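Local coordinates for Cgl0159-like domain-containing protein (Corynebacterium glutamicum, PDB 3FOK) that is of unknown function but belongs to the Cgl0159-like family of the TIM-barrel clan, a fold most often found in enzymes, at residues A[181-186]-A[221-226]. Numbering follows the deposited sequence.
Sequences LEPFMS and MKLPVV
Lys222 reaches across to Glu182 with its chain fully extended, and NZ meets OE1 of Glu182 at 2.8 Å in a salt bridge. The ammonium comes to the syn side of the carboxylate, 33° out of its plane. Paired positions on neighbouring strands put both CB atoms on one face of the sheet; with CG of Lys222 anti to the backbone N (chi1 -175°) and both chains extended, the ends run outward until NZ reaches OE1. Glu182 OE1 also forms a salt bridge with Lys146 of strand 144-151, so one carboxylate oxygen serves two lysines from the strands that flank it.

Beneath the pair, strands 179-189 and 219-224 run parallel, Leu181 bridging to Met221. Lys222 N donates to Leu181 O at 2.9 Å, and CA of Glu182 makes a CA-H...O contact with Lys222 O. On the opposite face, selenomethionine Met221 bends at chi2 (-75°) and again at chi3, folding CE back against CB, CG and CD1 of Leu181, with CB nearest at 3.8 Å. Pro183 CG touches Leu223 CD2 at 3.7 Å, and helix 199-210 packs over both residues. Farther along, on the face of Glu182 and Lys222, Phe184 CE1 lies 3.9 Å from Pro224 CG, the ring meeting the proline obliquely.

The two faces thus differ in character: Pro183 and Leu223 pack against the outer helical layer, with Leu181 and Met221 beside them, while Glu182 and Lys222 project to the barrel interior. There the shared carboxylate oxygen ties strands 144-151, 179-189 and 219-224 together by charge.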
ATOM      1  N   LEU A 181      22.468  -3.420 -12.071  1.00 19.38           N
ATOM      2  CA  LEU A 181      21.836  -4.380 -11.169  1.00 18.86           C
ATOM      3  C   LEU A 181      22.851  -5.438 -10.737  1.00 19.34           C
ATOM      4  O   LEU A 181      23.537  -6.026 -11.579  1.00 18.76           O
ATOM      5  CB  LEU A 181      20.646  -5.077 -11.844  1.00 18.79           C
ATOM      6  CG  LEU A 181      19.491  -4.258 -12.427  1.00 18.60           C
ATOM      7  CD1 LEU A 181      18.383  -5.213 -12.852  1.00 19.37           C
ATOM      8  CD2 LEU A 181      18.964  -3.271 -11.404  1.00 19.39           C
ATOM      9  N   GLU A 182      22.942  -5.675  -9.429  1.00 18.46           N
ATOM     10  CA  GLU A 182      23.857  -6.676  -8.889  1.00 17.90           C
ATOM     11  C   GLU A 182      22.996  -7.851  -8.439  1.00 18.18           C
ATOM     12  O   GLU A 182      22.461  -7.848  -7.331  1.00 17.84           O
ATOM     13  CB  GLU A 182      24.632  -6.111  -7.695  1.00 19.04           C
ATOM     14  CG  GLU A 182      25.822  -6.966  -7.259  1.00 21.87           C
ATOM     15  CD  GLU A 182      26.542  -6.399  -6.043  1.00 23.81           C
ATOM     16  OE1 GLU A 182      26.718  -5.164  -5.970  1.00 24.09           O
ATOM     17  OE2 GLU A 182      26.946  -7.189  -5.165  1.00 26.01           O
ATOM     18  N   PRO A 183      22.845  -8.871  -9.301  1.00 18.49           N
ATOM     19  CA  PRO A 183      22.035 -10.044  -8.975  1.00 18.07           C
ATOM     20  C   PRO A 183      22.799 -11.154  -8.268  1.00 19.20           C
ATOM     21  O   PRO A 183      24.024 -11.248  -8.360  1.00 20.03           O
ATOM     22  CB  PRO A 183      21.534 -10.483 -10.336  1.00 17.13           C
ATOM     23  CG  PRO A 183      22.759 -10.277 -11.171  1.00 17.93           C
ATOM     24  CD  PRO A 183      23.288  -8.928 -10.708  1.00 18.02           C
ATOM     25  N   PHE A 184      22.045 -12.000  -7.575  1.00 19.48           N
ATOM     26  CA  PHE A 184      22.584 -13.130  -6.832  1.00 18.91           C
ATOM     27  C   PHE A 184      21.440 -14.067  -6.492  1.00 20.64           C
ATOM     28  O   PHE A 184      20.297 -13.635  -6.342  1.00 20.18           O
ATOM     29  CB  PHE A 184      23.172 -12.684  -5.490  1.00 17.99           C
ATOM     30  CG  PHE A 184      24.577 -12.182  -5.554  1.00 17.57           C
ATOM     31  CD1 PHE A 184      25.621 -13.032  -5.897  1.00 18.14           C
ATOM     32  CD2 PHE A 184      24.866 -10.868  -5.202  1.00 15.86           C
ATOM     33  CE1 PHE A 184      26.940 -12.581  -5.884  1.00 18.32           C
ATOM     34  CE2 PHE A 184      26.176 -10.406  -5.186  1.00 16.85           C
ATOM     35  CZ  PHE A 184      27.219 -11.266  -5.526  1.00 16.51           C
HETATM   36  N   MSE A 185      21.754 -15.350  -6.383  1.00 21.60           N
HETATM   37  CA  MSE A 185      20.772 -16.323  -5.948  1.00 23.13           C
HETATM   38  C   MSE A 185      21.277 -16.460  -4.520  1.00 21.69           C
HETATM   39  O   MSE A 185      22.484 -16.586  -4.312  1.00 21.72           O
HETATM   40  CB  MSE A 185      20.920 -17.651  -6.695  1.00 26.24           C
HETATM   41  CG  MSE A 185      20.563 -17.595  -8.180  1.00 33.43           C
HETATM   42 SE   MSE A 185      18.711 -17.175  -8.567  1.00 40.97          SE
HETATM   43  CE  MSE A 185      18.856 -15.277  -8.535  1.00 41.25           C
ATOM     44  N   SER A 186      20.386 -16.396  -3.539  1.00 21.36           N
ATOM     45  CA  SER A 186      20.818 -16.501  -2.150  1.00 21.66           C
ATOM     46  C   SER A 186      20.003 -17.522  -1.374  1.00 21.85           C
ATOM     47  O   SER A 186      18.844 -17.772  -1.693  1.00 24.20           O
ATOM     48  CB  SER A 186      20.719 -15.137  -1.464  1.00 20.48           C
ATOM     49  OG  SER A 186      21.544 -14.180  -2.102  1.00 21.30           O
HETATM   50  N   MSE A 221      24.873  -4.972 -15.783  1.00 21.66           N
HETATM   51  CA  MSE A 221      24.989  -6.056 -14.824  1.00 22.98           C
HETATM   52  C   MSE A 221      26.283  -5.871 -14.047  1.00 21.71           C
HETATM   53  O   MSE A 221      27.300  -5.448 -14.597  1.00 19.96           O
HETATM   54  CB  MSE A 221      25.023  -7.414 -15.536  1.00 26.26           C
HETATM   55  CG  MSE A 221      23.733  -7.819 -16.226  1.00 32.23           C
HETATM   56 SE   MSE A 221      22.354  -8.414 -15.003  1.00 40.73          SE
HETATM   57  CE  MSE A 221      21.154  -6.919 -15.124  1.00 38.34           C
ATOM     58  N   LYS A 222      26.228  -6.172 -12.759  1.00 21.08           N
ATOM     59  CA  LYS A 222      27.390  -6.093 -11.887  1.00 21.28           C
ATOM     60  C   LYS A 222      27.464  -7.529 -11.387  1.00 20.77           C
ATOM     61  O   LYS A 222      26.694  -7.932 -10.520  1.00 19.48           O
ATOM     62  CB  LYS A 222      27.123  -5.117 -10.741  1.00 21.99           C
ATOM     63  CG  LYS A 222      28.304  -4.851  -9.823  1.00 23.17           C
ATOM     64  CD  LYS A 222      27.882  -3.901  -8.709  1.00 25.05           C
ATOM     65  CE  LYS A 222      28.949  -3.757  -7.643  1.00 25.30           C
ATOM     66  NZ  LYS A 222      28.421  -3.014  -6.466  1.00 26.59           N
ATOM     67  N   LEU A 223      28.373  -8.309 -11.964  1.00 21.04           N
ATOM     68  CA  LEU A 223      28.498  -9.717 -11.613  1.00 20.77           C
ATOM     69  C   LEU A 223      29.780 -10.103 -10.895  1.00 22.64           C
ATOM     70  O   LEU A 223      30.786  -9.396 -10.963  1.00 23.65           O
ATOM     71  CB  LEU A 223      28.377 -10.569 -12.878  1.00 20.60           C
ATOM     72  CG  LEU A 223      27.189 -10.306 -13.804  1.00 19.88           C
ATOM     73  CD1 LEU A 223      27.283 -11.223 -15.008  1.00 18.02           C
ATOM     74  CD2 LEU A 223      25.884 -10.529 -13.062  1.00 19.49           C
ATOM     75  N   PRO A 224      29.751 -11.245 -10.186  1.00 22.78           N
ATOM     76  CA  PRO A 224      30.918 -11.739  -9.454  1.00 23.69           C
ATOM     77  C   PRO A 224      31.748 -12.619 -10.386  1.00 25.47           C
ATOM     78  O   PRO A 224      31.188 -13.345 -11.214  1.00 26.55           O
ATOM     79  CB  PRO A 224      30.286 -12.542  -8.327  1.00 23.35           C
ATOM     80  CG  PRO A 224      29.125 -13.174  -9.020  1.00 22.37           C
ATOM     81  CD  PRO A 224      28.549 -12.023  -9.831  1.00 21.34           C
ATOM     82  N   VAL A 225      33.071 -12.548 -10.271  1.00 26.35           N
ATOM     83  CA  VAL A 225      33.930 -13.375 -11.109  1.00 26.73           C
ATOM     84  C   VAL A 225      33.829 -14.782 -10.551  1.00 28.48           C
ATOM     85  O   VAL A 225      34.305 -15.066  -9.454  1.00 28.59           O
ATOM     86  CB  VAL A 225      35.388 -12.898 -11.069  1.00 26.66           C
ATOM     87  CG1 VAL A 225      36.247 -13.777 -11.962  1.00 25.42           C
ATOM     88  CG2 VAL A 225      35.462 -11.448 -11.520  1.00 24.84           C
ATOM     89  N   VAL A 226      33.201 -15.662 -11.319  1.00 30.34           N
ATOM     90  CA  VAL A 226      32.972 -17.032 -10.895  1.00 31.95           C
ATOM     91  C   VAL A 226      33.563 -18.076 -11.839  1.00 33.47           C
ATOM     92  O   VAL A 226      34.107 -17.748 -12.892  1.00 33.96           O
ATOM     93  CB  VAL A 226      31.445 -17.255 -10.735  1.00 31.91           C
ATOM     94  CG1 VAL A 226      31.122 -18.719 -10.526  1.00 34.87           C
ATOM     95  CG2 VAL A 226      30.943 -16.438  -9.564  1.00 31.30           C
TER